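PDB 6C87: Rab GDP dissociation inhibitor alpha from Naegleria fowleri, which probably binds prenylated Rab GTPases in their GDP-bound form, slowing nucleotide release and helping to recycle them between membranes during vesicle transport. Local coordinates for residues D192-A197 / E217-Y222; Y157-N162 / P211-I216; V364-E369 / N375-V380; L200-S205 / D342-V347; P299-K304 / V409-S414. All blocks are in the same frame, centred on the assembly; numbering follows the deposited sequence.

Contact 1 of 5, residues D192-A197 / E217-Y222; sequences DFLGHA and ERMRLY
Tyr222 and Met219 of helix 212-229 face Ala197 and Leu194 of helix 188-198, one turn apart on each side. The register supports this pairing: the CA atoms of Leu194 and Met219 lie 8.2 Å apart, those of Ala197 and Tyr222 9.6 Å. Following Tyr222 outward, CB points toward the neighbouring helix, and with CG anti to the backbone N (chi1 -174°) the ring is carried across the gap. One long side of it then passes the last turn of helix 188-198: Tyr222 CD2 is 4.0 Å from Ala197 O. One atom further out, Tyr222 CE2 comes to 3.5 Å from Ala197 O. This oxygen meets the ring obliquely in a van der Waals contact, perhaps with a weak electrostatic contribution from the C-H. The tip goes further still, where OH is hydrogen-bonded to Ser117 OG of strand 111-121, while Met90, Val128, Ile130 and Pro233 pack about the ring. A turn earlier the touch is purely apolar and loose: the branch CD1 of Leu194 meets SD of Met219 at 4.2 Å. Just 135 Å² is buried in total, yet three of the four touching residues are buried, which means that other parts of the chain complete the packing. Among them is Val119, against which Phe193 and Ala197 lean. Two helices touching through residues spaced i and i+3, with one tyrosine reaching on to a strand, form a helix-helix interface of the helical region of the GDP dissociation inhibitor fold, tied here to its mixed sheet.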
# COMPACT_ATOMS: atom_id res chain seq x y z
N ASP A 192 6.63 -8.04 -32.56
CA ASP A 192 6.20 -6.71 -32.96
C ASP A 192 4.73 -6.47 -32.62
O ASP A 192 4.41 -5.60 -31.81
CB ASP A 192 6.45 -6.50 -34.46
CG ASP A 192 7.87 -6.03 -34.75
OD1 ASP A 192 8.23 -5.91 -35.93
OD2 ASP A 192 8.65 -5.87 -33.79
N PHE A 193 3.83 -7.25 -33.22
CA PHE A 193 2.41 -7.04 -32.93
C PHE A 193 2.10 -7.36 -31.47
O PHE A 193 1.25 -6.70 -30.86
CB PHE A 193 1.53 -7.86 -33.88
CG PHE A 193 1.41 -9.34 -33.52
CD1 PHE A 193 0.49 -9.78 -32.57
CD2 PHE A 193 2.18 -10.28 -34.19
CE1 PHE A 193 0.38 -11.14 -32.27
CE2 PHE A 193 2.07 -11.64 -33.90
CZ PHE A 193 1.17 -12.07 -32.93
N LEU A 194 2.78 -8.35 -30.90
CA LEU A 194 2.50 -8.73 -29.53
C LEU A 194 2.97 -7.64 -28.56
O LEU A 194 2.20 -7.19 -27.70
CB LEU A 194 3.16 -10.07 -29.21
CG LEU A 194 2.53 -10.93 -28.11
CD1 LEU A 194 1.02 -11.01 -28.29
CD2 LEU A 194 3.15 -12.32 -28.14
N GLY A 195 4.21 -7.20 -28.71
CA GLY A 195 4.78 -6.22 -27.81
C GLY A 195 4.31 -4.81 -28.07
O GLY A 195 4.09 -4.04 -27.12
N HIS A 196 4.16 -4.43 -29.34
CA HIS A 196 3.84 -3.05 -29.69
C HIS A 196 2.35 -2.83 -29.89
O HIS A 196 1.82 -1.79 -29.48
CB HIS A 196 4.60 -2.62 -30.95
CG HIS A 196 6.09 -2.62 -30.80
ND1 HIS A 196 6.86 -1.51 -31.03
CD2 HIS A 196 6.95 -3.61 -30.45
CE1 HIS A 196 8.13 -1.80 -30.82
NE2 HIS A 196 8.21 -3.07 -30.46
N ALA A 197 1.64 -3.77 -30.50
CA ALA A 197 0.23 -3.57 -30.79
C ALA A 197 -0.69 -4.09 -29.69
O ALA A 197 -1.82 -3.59 -29.57
CB ALA A 197 -0.15 -4.24 -32.12
N GLU A 217 0.29 -9.15 -17.83
CA GLU A 217 -0.78 -8.31 -17.30
C GLU A 217 -1.27 -7.31 -18.35
O GLU A 217 -2.48 -7.08 -18.47
CB GLU A 217 -0.30 -7.58 -16.04
N ARG A 218 -0.35 -6.74 -19.14
CA ARG A 218 -0.73 -5.79 -20.18
C ARG A 218 -1.55 -6.46 -21.28
O ARG A 218 -2.50 -5.88 -21.80
CB ARG A 218 0.51 -5.14 -20.79
CG ARG A 218 1.30 -4.24 -19.91
CD ARG A 218 2.50 -3.77 -20.70
NE ARG A 218 3.13 -2.58 -20.13
CZ ARG A 218 3.03 -1.37 -20.65
NH1 ARG A 218 2.33 -1.17 -21.76
NH2 ARG A 218 3.64 -0.34 -20.06
N MET A 219 -1.16 -7.67 -21.68
CA MET A 219 -1.95 -8.38 -22.69
C MET A 219 -3.33 -8.72 -22.16
O MET A 219 -4.32 -8.66 -22.90
CB MET A 219 -1.21 -9.64 -23.13
CG MET A 219 0.22 -9.39 -23.59
SD MET A 219 1.12 -10.88 -24.09
CE MET A 219 -0.19 -12.11 -24.15
N ARG A 220 -3.43 -9.08 -20.87
CA ARG A 220 -4.74 -9.35 -20.27
C ARG A 220 -5.60 -8.10 -20.23
O ARG A 220 -6.82 -8.17 -20.44
CB ARG A 220 -4.57 -9.92 -18.86
CG ARG A 220 -3.77 -11.21 -18.76
CD ARG A 220 -4.62 -12.45 -18.95
NE ARG A 220 -3.79 -13.66 -18.86
CZ ARG A 220 -3.41 -14.22 -17.72
NH1 ARG A 220 -3.78 -13.69 -16.57
NH2 ARG A 220 -2.66 -15.31 -17.73
N LEU A 221 -4.99 -6.95 -19.95
CA LEU A 221 -5.75 -5.70 -19.96
C LEU A 221 -6.36 -5.44 -21.33
O LEU A 221 -7.53 -5.07 -21.44
CB LEU A 221 -4.84 -4.55 -19.55
CG LEU A 221 -5.43 -3.14 -19.61
CD1 LEU A 221 -6.59 -3.01 -18.64
CD2 LEU A 221 -4.34 -2.12 -19.33
N TYR A 222 -5.56 -5.67 -22.39
CA TYR A 222 -6.05 -5.50 -23.75
C TYR A 222 -7.21 -6.44 -24.04
O TYR A 222 -8.26 -6.02 -24.52
CB TYR A 222 -4.89 -5.72 -24.74
CG TYR A 222 -5.21 -5.43 -26.20
CD1 TYR A 222 -6.06 -6.27 -26.93
CD2 TYR A 222 -4.67 -4.34 -26.85
CE1 TYR A 222 -6.36 -6.01 -28.25
CE2 TYR A 222 -4.96 -4.08 -28.19
CZ TYR A 222 -5.81 -4.92 -28.88
OH TYR A 222 -6.12 -4.68 -30.20

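Contact 2 of 5, residues Y157-N162 / P211-I216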
# COMPACT_ATOMS: atom_id res chain seq x y z
N TYR A 157 -1.34 -16.94 -21.99
CA TYR A 157 -2.71 -16.80 -21.50
C TYR A 157 -3.06 -17.87 -20.48
O TYR A 157 -3.95 -17.66 -19.66
CB TYR A 157 -3.69 -16.83 -22.67
N ASP A 158 -2.38 -19.02 -20.51
CA ASP A 158 -2.60 -20.07 -19.53
C ASP A 158 -1.73 -19.91 -18.29
O ASP A 158 -1.85 -20.72 -17.37
CB ASP A 158 -2.35 -21.44 -20.15
CG ASP A 158 -3.47 -21.88 -21.06
OD1 ASP A 158 -4.45 -21.12 -21.19
OD2 ASP A 158 -3.39 -22.99 -21.63
N TYR A 159 -0.85 -18.91 -18.25
CA TYR A 159 0.04 -18.75 -17.12
C TYR A 159 -0.75 -18.31 -15.88
O TYR A 159 -1.52 -17.35 -15.92
CB TYR A 159 1.14 -17.74 -17.43
CG TYR A 159 2.19 -17.67 -16.33
CD1 TYR A 159 3.23 -18.59 -16.28
CD2 TYR A 159 2.14 -16.69 -15.34
CE1 TYR A 159 4.18 -18.55 -15.28
CE2 TYR A 159 3.09 -16.64 -14.34
CZ TYR A 159 4.11 -17.57 -14.32
OH TYR A 159 5.06 -17.53 -13.32
N ASP A 160 -0.53 -19.03 -14.79
CA ASP A 160 -1.08 -18.69 -13.48
C ASP A 160 0.09 -18.63 -12.52
O ASP A 160 0.79 -19.64 -12.33
CB ASP A 160 -2.12 -19.73 -13.04
CG ASP A 160 -2.80 -19.37 -11.72
OD1 ASP A 160 -2.38 -18.42 -11.04
OD2 ASP A 160 -3.77 -20.08 -11.36
N GLN A 161 0.32 -17.47 -11.92
CA GLN A 161 1.46 -17.32 -11.02
C GLN A 161 1.32 -18.23 -9.81
O GLN A 161 2.31 -18.80 -9.33
CB GLN A 161 1.61 -15.86 -10.60
CG GLN A 161 2.80 -15.59 -9.69
CD GLN A 161 4.12 -15.90 -10.38
OE1 GLN A 161 4.80 -16.86 -10.04
NE2 GLN A 161 4.47 -15.08 -11.36
N ASN A 162 0.10 -18.37 -9.29
CA ASN A 162 -0.16 -19.20 -8.12
C ASN A 162 -0.30 -20.68 -8.46
O ASN A 162 -0.36 -21.51 -7.54
CB ASN A 162 -1.41 -18.70 -7.41
CG ASN A 162 -1.34 -17.22 -7.09
OD1 ASN A 162 -0.33 -16.72 -6.59
ND2 ASN A 162 -2.41 -16.49 -7.41
N PRO A 211 9.73 -7.83 -15.86
CA PRO A 211 9.34 -9.25 -15.74
C PRO A 211 8.20 -9.59 -16.68
O PRO A 211 7.33 -8.77 -16.98
CB PRO A 211 8.94 -9.39 -14.27
CG PRO A 211 8.65 -8.00 -13.80
CD PRO A 211 9.57 -7.11 -14.58
N ALA A 212 8.22 -10.84 -17.15
CA ALA A 212 7.19 -11.31 -18.07
C ALA A 212 5.79 -11.19 -17.48
O ALA A 212 4.82 -11.01 -18.23
CB ALA A 212 7.48 -12.75 -18.48
N LEU A 213 5.66 -11.29 -16.15
CA LEU A 213 4.35 -11.20 -15.53
C LEU A 213 3.71 -9.83 -15.75
O LEU A 213 2.49 -9.72 -15.85
CB LEU A 213 4.46 -11.50 -14.03
CG LEU A 213 3.19 -11.70 -13.21
CD1 LEU A 213 2.35 -12.82 -13.78
CD2 LEU A 213 3.51 -11.96 -11.74
N GLU A 214 4.53 -8.78 -15.81
CA GLU A 214 4.01 -7.46 -16.15
C GLU A 214 3.56 -7.40 -17.60
O GLU A 214 2.54 -6.77 -17.92
CB GLU A 214 5.06 -6.40 -15.86
CG GLU A 214 4.53 -5.23 -15.07
CD GLU A 214 5.56 -4.15 -14.91
OE1 GLU A 214 5.72 -3.34 -15.85
OE2 GLU A 214 6.23 -4.12 -13.85
N VAL A 215 4.32 -8.03 -18.49
CA VAL A 215 3.95 -8.10 -19.90
C VAL A 215 2.63 -8.85 -20.06
O VAL A 215 1.75 -8.44 -20.83
CB VAL A 215 5.08 -8.77 -20.71
CG1 VAL A 215 4.69 -8.89 -22.18
CG2 VAL A 215 6.39 -7.99 -20.55
N ILE A 216 2.48 -9.97 -19.34
CA ILE A 216 1.25 -10.75 -19.40
C ILE A 216 0.08 -9.93 -18.90
O ILE A 216 -1.02 -9.97 -19.47
CB ILE A 216 1.40 -12.06 -18.59
CG1 ILE A 216 2.43 -12.99 -19.23
CG2 ILE A 216 0.05 -12.76 -18.45
CD1 ILE A 216 2.72 -14.24 -18.39
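The phenolic OH of Tyr159, whose ring rests on Leu213 and Ile216, takes a hydrogen bond from the backbone N of Cys172. Cys172 also makes a backbone hydrogen bond with Leu213, so one intervening residue fixes both the ring and the first turn of the helix. The ring reaches that helix because CG of Tyr159 stands anti to the backbone N, chi1 -173°. Along one side of it, Tyr159 CE2 lies 3.9 Å from Leu213 CD1, and nearer the backbone Tyr159 CB lies 4.0 Å from Ile216 CD1. Both aliphatic chains run at about a right angle to the tyrosine, and the two methyls approach its ring obliquely. Leu213 and Ile216 are three residues apart, hence on one face of helix 212-229, for which Pro211 is the N-cap residue. The contact therefore joins the beginning of this helix to the loop that follows helix 143-157, within the helical region of the fold. In the loop an Asx turn follows the tyrosine: Asn162 N donates to Asp160 OD1 over 3.0 Å with an N-H...O angle of 136°, from above the carboxylate plane. Gln161, bent at chi2 (63°), lies across Leu213 at about a right angle, its amide near the CD2 methyl; which amide atom sits there is doubtful. His167 stacks on the Tyr159 ring and is hydrogen-bonded through NE2 to Gln161 O.

Contact 3 of 5, residues V364-E369 / N375-V380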
# COMPACT_ATOMS: atom_id res chain seq x y z
N VAL A 364 -1.35 10.81 -38.68
CA VAL A 364 -0.16 9.98 -38.70
C VAL A 364 0.91 10.67 -37.86
O VAL A 364 1.16 11.87 -38.02
CB VAL A 364 0.34 9.75 -40.13
CG1 VAL A 364 1.49 8.75 -40.14
CG2 VAL A 364 -0.82 9.28 -41.01
N SER A 365 1.53 9.92 -36.95
CA SER A 365 2.48 10.52 -36.03
C SER A 365 3.68 9.61 -35.84
O SER A 365 3.55 8.39 -35.75
CB SER A 365 1.82 10.83 -34.68
OG SER A 365 1.45 9.63 -34.01
N THR A 366 4.86 10.23 -35.73
CA THR A 366 6.06 9.49 -35.40
C THR A 366 7.10 10.48 -34.90
O THR A 366 7.00 11.68 -35.14
CB THR A 366 6.60 8.69 -36.60
OG1 THR A 366 7.60 7.77 -36.15
CG2 THR A 366 7.19 9.61 -37.66
N THR A 367 8.06 9.95 -34.16
CA THR A 367 9.22 10.74 -33.80
C THR A 367 10.06 10.99 -35.04
O THR A 367 10.26 10.10 -35.86
CB THR A 367 10.04 10.01 -32.73
OG1 THR A 367 9.29 9.92 -31.52
CG2 THR A 367 11.37 10.71 -32.47
N VAL A 368 10.53 12.23 -35.19
CA VAL A 368 11.29 12.62 -36.37
C VAL A 368 12.69 12.05 -36.27
O VAL A 368 13.38 12.22 -35.25
CB VAL A 368 11.32 14.15 -36.51
CG1 VAL A 368 12.15 14.56 -37.70
CG2 VAL A 368 9.90 14.71 -36.62
N GLU A 369 13.13 11.35 -37.32
CA GLU A 369 14.48 10.79 -37.35
C GLU A 369 15.41 11.48 -38.33
O GLU A 369 16.63 11.36 -38.18
CB GLU A 369 14.44 9.29 -37.70
CG GLU A 369 13.68 8.41 -36.72
CD GLU A 369 13.59 6.96 -37.20
OE1 GLU A 369 13.99 6.69 -38.35
OE2 GLU A 369 13.13 6.10 -36.43
N ASN A 375 8.61 12.56 -45.51
CA ASN A 375 8.91 11.32 -46.21
C ASN A 375 8.98 10.14 -45.26
O ASN A 375 8.78 8.99 -45.69
CB ASN A 375 10.21 11.48 -47.00
CG ASN A 375 10.56 10.25 -47.80
OD1 ASN A 375 11.46 9.49 -47.44
ND2 ASN A 375 9.84 10.04 -48.90
N GLU A 376 9.27 10.38 -43.98
CA GLU A 376 9.32 9.28 -43.02
C GLU A 376 7.96 8.60 -42.86
O GLU A 376 7.91 7.40 -42.59
CB GLU A 376 9.85 9.76 -41.67
CG GLU A 376 11.31 10.20 -41.69
CD GLU A 376 11.77 10.79 -40.35
OE1 GLU A 376 11.52 10.18 -39.29
OE2 GLU A 376 12.39 11.88 -40.36
N VAL A 377 6.86 9.34 -43.03
CA VAL A 377 5.52 8.76 -42.90
C VAL A 377 4.90 8.44 -44.26
O VAL A 377 3.71 8.12 -44.32
CB VAL A 377 4.58 9.68 -42.09
CG1 VAL A 377 5.10 9.89 -40.68
CG2 VAL A 377 4.35 11.00 -42.81
N LYS A 378 5.68 8.52 -45.34
CA LYS A 378 5.10 8.27 -46.66
C LYS A 378 4.54 6.85 -46.76
O LYS A 378 3.54 6.63 -47.46
CB LYS A 378 6.14 8.51 -47.75
CG LYS A 378 5.59 8.33 -49.15
CD LYS A 378 6.62 8.68 -50.21
CE LYS A 378 6.03 8.56 -51.61
NZ LYS A 378 5.79 7.14 -52.00
N VAL A 379 5.15 5.89 -46.07
CA VAL A 379 4.65 4.52 -46.10
C VAL A 379 3.22 4.47 -45.58
O VAL A 379 2.40 3.69 -46.08
CB VAL A 379 5.57 3.59 -45.29
CG1 VAL A 379 5.67 4.03 -43.83
CG2 VAL A 379 5.10 2.14 -45.38
N VAL A 380 2.88 5.32 -44.60
CA VAL A 380 1.53 5.33 -44.07
C VAL A 380 0.61 6.14 -44.98
O VAL A 380 -0.51 5.70 -45.31
CB VAL A 380 1.51 5.88 -42.63
CG1 VAL A 380 0.10 5.87 -42.10
CG2 VAL A 380 2.44 5.08 -41.74
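Val364 and Val380 meet end on, methyl to methyl, with Val364 CG2 at 3.7 Å from Val380 CG1. Val377 is set differently: it lies alongside Val364, pointing the other way, so that its CB is 3.8 Å from Val364 CG1. It passes Thr366 in the same manner, CG1 of Val377 meeting CG2 of Thr366 at 3.7 Å; OG1 of Thr366 is turned elsewhere, hydrogen-bonded to Asp342 O. Beyond the strand the contact becomes polar. The extended chain of Glu376 (chi2 175°) carries its carboxylate to the backbone of Glu369, whose N-H gives OE1 a hydrogen bond of 2.8 Å at 154°, on the syn lone pair. The planes of the two carboxylates are inclined by 32°, and OE1 of Glu369 is 4.4 Å from OE1 of Glu376; Arg339, salt-bridged to the latter, probably eases this like-charge approach. Ser370 OG holds Glu376 OE2, and His341 ND1 holds Glu369 OE2. Strands 360-367 and 389-400 both run antiparallel to strand 302-315 between them, while helix 378-384 connects them across the sheet: a split beta-alpha-beta crossover, here packed by valines.

Contact 4 of 5, residues L200-S205 / D342-V347; sequences LYTDDS and DIYCCV
Thr202 meets Tyr344 directly: its methyl CG2 lies 3.5 Å from the phenolic OH, the two side chains crossing at about a right angle. The polar links between the segments are made through two waters. Water 1 accepts from Tyr344 OH at 2.7 Å. It donates to Asp342 OD2 at 2.9 Å and also to Tyr201 O. Water 2 accepts from Asp342 N at 2.7 Å and donates to Thr202 O. The carbonyls of two successive loop residues are thus linked through water to Asp342, just before strand 343-349, and to Tyr344 within it. What holds the aspartate is the next shell. With CG beside its own backbone N (chi1 -67°), Asp342 offers OD1 to Gln334 N and OD2 to ND1 of His196 as well as to water 1. His196 uses its other nitrogen, NE2, on OD1 of Asp204, which returns the chain of links to the loop; Lys335 forms a salt bridge with OD2 of the same residue. The loop is stiffened from within by an Asx turn, Ser205 N donating to Asp203 OD1 over 3.0 Å at 158°, and Ser205 OG adds a second bond to that oxygen. Two carboxylate partners would probably favour the protonated imidazole of His196, which could make these bonds between loop, helix 188-198 and Asp342 charge-assisted.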
# COMPACT_ATOMS: atom_id res chain seq x y z
N LEU A 200 1.56 -2.61 -26.01
CA LEU A 200 1.71 -1.16 -26.20
C LEU A 200 3.08 -0.63 -25.77
O LEU A 200 3.21 0.53 -25.39
CB LEU A 200 0.61 -0.38 -25.47
CG LEU A 200 -0.82 -0.75 -25.86
CD1 LEU A 200 -1.76 0.36 -25.42
CD2 LEU A 200 -0.96 -1.04 -27.37
N TYR A 201 4.12 -1.46 -25.84
CA TYR A 201 5.47 -0.95 -25.70
C TYR A 201 5.88 -0.22 -26.98
O TYR A 201 5.40 -0.54 -28.07
CB TYR A 201 6.47 -2.07 -25.40
CG TYR A 201 6.32 -2.68 -24.02
CD1 TYR A 201 6.70 -1.97 -22.89
CD2 TYR A 201 5.81 -3.96 -23.85
CE1 TYR A 201 6.57 -2.51 -21.63
CE2 TYR A 201 5.68 -4.52 -22.59
CZ TYR A 201 6.06 -3.79 -21.48
OH TYR A 201 5.93 -4.34 -20.23
N THR A 202 6.75 0.76 -26.83
CA THR A 202 7.22 1.55 -27.96
C THR A 202 8.57 1.10 -28.47
O THR A 202 8.95 1.48 -29.59
CB THR A 202 7.28 3.02 -27.58
OG1 THR A 202 8.26 3.20 -26.55
CG2 THR A 202 5.94 3.47 -27.04
N ASP A 203 9.31 0.32 -27.69
CA ASP A 203 10.54 -0.33 -28.15
C ASP A 203 10.68 -1.65 -27.41
O ASP A 203 9.90 -1.98 -26.51
CB ASP A 203 11.77 0.56 -27.94
CG ASP A 203 11.97 0.97 -26.49
OD1 ASP A 203 12.03 0.09 -25.60
OD2 ASP A 203 12.12 2.18 -26.24
N ASP A 204 11.71 -2.41 -27.77
CA ASP A 204 11.87 -3.77 -27.26
C ASP A 204 12.75 -3.86 -26.02
O ASP A 204 13.12 -4.97 -25.62
CB ASP A 204 12.43 -4.67 -28.36
CG ASP A 204 11.45 -4.89 -29.48
OD1 ASP A 204 10.24 -4.68 -29.24
OD2 ASP A 204 11.88 -5.28 -30.59
N SER A 205 13.05 -2.74 -25.36
CA SER A 205 13.87 -2.82 -24.16
C SER A 205 13.17 -3.53 -23.01
O SER A 205 13.85 -4.05 -22.11
CB SER A 205 14.31 -1.42 -23.73
OG SER A 205 13.18 -0.62 -23.42
N ASP A 342 8.29 3.69 -33.83
CA ASP A 342 7.02 3.28 -34.40
C ASP A 342 6.31 4.48 -35.02
O ASP A 342 6.51 5.62 -34.61
CB ASP A 342 6.12 2.63 -33.34
CG ASP A 342 6.67 1.30 -32.82
OD1 ASP A 342 7.80 0.91 -33.18
OD2 ASP A 342 5.95 0.66 -32.02
N ILE A 343 5.47 4.21 -36.01
CA ILE A 343 4.57 5.20 -36.56
C ILE A 343 3.17 4.83 -36.10
O ILE A 343 2.81 3.65 -36.09
CB ILE A 343 4.61 5.28 -38.10
CG1 ILE A 343 6.05 5.36 -38.60
CG2 ILE A 343 3.81 6.50 -38.56
CD1 ILE A 343 6.15 5.29 -40.12
N TYR A 344 2.40 5.84 -35.73
CA TYR A 344 1.06 5.65 -35.21
C TYR A 344 0.08 6.36 -36.13
O TYR A 344 0.37 7.44 -36.65
CB TYR A 344 0.94 6.20 -33.77
CG TYR A 344 1.98 5.60 -32.85
CD1 TYR A 344 3.26 6.13 -32.78
CD2 TYR A 344 1.68 4.49 -32.06
CE1 TYR A 344 4.21 5.57 -31.95
CE2 TYR A 344 2.63 3.93 -31.22
CZ TYR A 344 3.90 4.48 -31.18
OH TYR A 344 4.87 3.94 -30.36
N CYS A 345 -1.05 5.70 -36.38
CA CYS A 345 -2.15 6.33 -37.11
C CYS A 345 -3.45 6.00 -36.41
O CYS A 345 -3.81 4.83 -36.26
CB CYS A 345 -2.20 5.87 -38.57
SG CYS A 345 -3.55 6.66 -39.49
N CYS A 346 -4.17 7.03 -35.98
CA CYS A 346 -5.50 6.87 -35.43
C CYS A 346 -6.50 7.55 -36.36
O CYS A 346 -6.22 8.61 -36.93
CB CYS A 346 -5.62 7.45 -34.02
SG CYS A 346 -5.46 9.23 -33.95
N VAL A 347 -7.66 6.91 -36.52
CA VAL A 347 -8.69 7.37 -37.42
C VAL A 347 -9.95 7.61 -36.61
O VAL A 347 -10.37 6.74 -35.84
CB VAL A 347 -8.95 6.37 -38.56
CG1 VAL A 347 -9.95 6.94 -39.55
CG2 VAL A 347 -7.63 5.99 -39.23
O HOH W 1 4.34 1.34 -29.69
O HOH W 2 8.77 3.84 -31.17

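Contact 5 of 5, residues P299-K304 / V409-S414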
# COMPACT_ATOMS: atom_id res chain seq x y z
N PRO A 299 10.98 28.12 -20.41
CA PRO A 299 12.02 27.79 -21.41
C PRO A 299 13.37 27.50 -20.80
O PRO A 299 14.12 26.67 -21.32
CB PRO A 299 12.07 29.06 -22.28
CG PRO A 299 10.79 29.77 -22.02
CD PRO A 299 10.45 29.48 -20.59
N GLU A 300 13.71 28.17 -19.70
CA GLU A 300 15.02 27.99 -19.07
C GLU A 300 15.10 26.73 -18.21
O GLU A 300 16.19 26.39 -17.75
CB GLU A 300 15.37 29.22 -18.24
N LYS A 301 13.99 26.02 -18.00
CA LYS A 301 13.98 24.86 -17.12
C LYS A 301 13.71 23.55 -17.85
O LYS A 301 13.46 22.53 -17.20
CB LYS A 301 12.94 25.04 -16.01
CG LYS A 301 13.13 26.28 -15.17
CD LYS A 301 12.32 26.19 -13.90
CE LYS A 301 12.69 27.29 -12.93
NZ LYS A 301 13.81 26.87 -12.04
N VAL A 302 13.78 23.54 -19.18
CA VAL A 302 13.55 22.33 -19.95
C VAL A 302 14.66 22.18 -20.98
O VAL A 302 15.45 23.10 -21.22
CB VAL A 302 12.16 22.33 -20.63
CG1 VAL A 302 11.06 22.27 -19.57
CG2 VAL A 302 12.00 23.55 -21.52
N ARG A 303 14.73 20.99 -21.58
CA ARG A 303 15.67 20.69 -22.65
C ARG A 303 14.91 20.02 -23.78
O ARG A 303 13.96 19.27 -23.56
CB ARG A 303 16.80 19.77 -22.16
CG ARG A 303 16.30 18.44 -21.62
CD ARG A 303 17.40 17.44 -21.31
NE ARG A 303 16.84 16.13 -20.99
CZ ARG A 303 16.64 15.15 -21.88
NH1 ARG A 303 16.96 15.33 -23.16
NH2 ARG A 303 16.11 13.99 -21.49
N LYS A 304 15.36 20.28 -25.01
CA LYS A 304 14.75 19.66 -26.17
C LYS A 304 15.01 18.16 -26.16
O LYS A 304 16.13 17.72 -25.91
CB LYS A 304 15.31 20.25 -27.47
CG LYS A 304 14.52 19.88 -28.71
CD LYS A 304 14.75 20.83 -29.88
CE LYS A 304 14.73 20.03 -31.19
NZ LYS A 304 15.12 20.80 -32.41
N VAL A 409 8.79 24.10 -9.14
CA VAL A 409 8.28 24.23 -10.50
C VAL A 409 8.15 22.83 -11.08
O VAL A 409 9.16 22.18 -11.40
CB VAL A 409 9.18 25.10 -11.38
CG1 VAL A 409 8.57 25.26 -12.76
CG2 VAL A 409 9.42 26.45 -10.74
N PHE A 410 6.92 22.36 -11.23
CA PHE A 410 6.64 21.01 -11.72
C PHE A 410 6.18 21.11 -13.17
O PHE A 410 5.10 21.65 -13.46
CB PHE A 410 5.60 20.33 -10.83
CG PHE A 410 6.02 20.26 -9.40
CD1 PHE A 410 5.73 21.29 -8.53
CD2 PHE A 410 6.74 19.17 -8.93
CE1 PHE A 410 6.14 21.24 -7.20
CE2 PHE A 410 7.15 19.11 -7.61
CZ PHE A 410 6.85 20.15 -6.74
N ILE A 411 7.00 20.60 -14.09
CA ILE A 411 6.80 20.77 -15.53
C ILE A 411 6.44 19.43 -16.15
O ILE A 411 7.01 18.39 -15.80
CB ILE A 411 8.05 21.36 -16.20
CG1 ILE A 411 8.53 22.60 -15.43
CG2 ILE A 411 7.77 21.71 -17.65
CD1 ILE A 411 9.81 23.20 -15.96
N SER A 412 5.47 19.46 -17.07
CA SER A 412 5.07 18.26 -17.79
C SER A 412 5.98 18.02 -18.99
O SER A 412 6.69 18.92 -19.46
CB SER A 412 3.62 18.38 -18.27
OG SER A 412 3.47 19.47 -19.19
N LYS A 413 5.94 16.79 -19.49
CA LYS A 413 6.61 16.45 -20.73
C LYS A 413 5.71 16.78 -21.91
O LYS A 413 4.48 16.79 -21.80
CB LYS A 413 6.99 14.97 -20.75
CG LYS A 413 8.03 14.60 -19.72
CD LYS A 413 8.34 13.11 -19.75
CE LYS A 413 9.38 12.77 -18.71
NZ LYS A 413 9.64 11.31 -18.66
N SER A 414 6.34 17.08 -23.05
CA SER A 414 5.59 17.19 -24.29
C SER A 414 4.96 15.85 -24.64
O SER A 414 5.48 14.78 -24.29
CB SER A 414 6.49 17.66 -25.42
OG SER A 414 7.10 18.90 -25.10
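Strand 409-411, an outermost strand of the parallel sheet in this Rossmann-like fold, turns Val409 and Ile411 toward Lys301 and Val302, where the long strand 302-315 begins. Residues two apart on the strand share a face, and Phe410 between them packs on helix 422-436. Lys301 lies along this hydrophobic face with its aliphatic part: CB is 3.6 Å from Ile411 CD1, and CD is 4.0 Å from Val409 CG1, the lysine chain crossing the valine at about a right angle. Its next atom, CE, touches the second branch, CG2 of Val409, also at 4.0 Å. The bend at chi4 (-89°) then turns the ammonium from the methyls, and NZ forms a salt bridge with Asp407 OD2. Val302 adds the other apolar pair, its CG1 at 3.9 Å from Ile411 CG2. The contact thus bridges two sheets, the parallel one ending in strand 409-411 and the mixed one that contains strand 302-315, with the segments' nearest CA atoms, Val302 and Ile411, 8.2 Å apart. Phe298 fills in beside both Val409 and Ile411. On the mixed-sheet side, Lys301 and Arg303 are tied by backbone hydrogen bonds to Leu401 and Ala399.

Contacts 1 and 2 share helix 212-229, their centres about 12 Å apart, and meet where Arg220 NH2 is hydrogen-bonded to Tyr159 O. Contact 4, centred about 11 Å from the centre of contact 1, joins this helical region to the mixed sheet. Contact 3 lies about 12 Å from contact 4, centre to centre, and their strands 343-349 and 360-367 are neighbours in that sheet. Contact 5, about 31 Å from contact 1 between centres, lies where the mixed sheet meets the parallel one. Along the chain, contacts 1, 2 and 4 interleave, 4 closes before 3 opens, and 3 falls between the segments of 5. Distant parts of the chain thus join helical region and both sheets, consistent with one continuous fold.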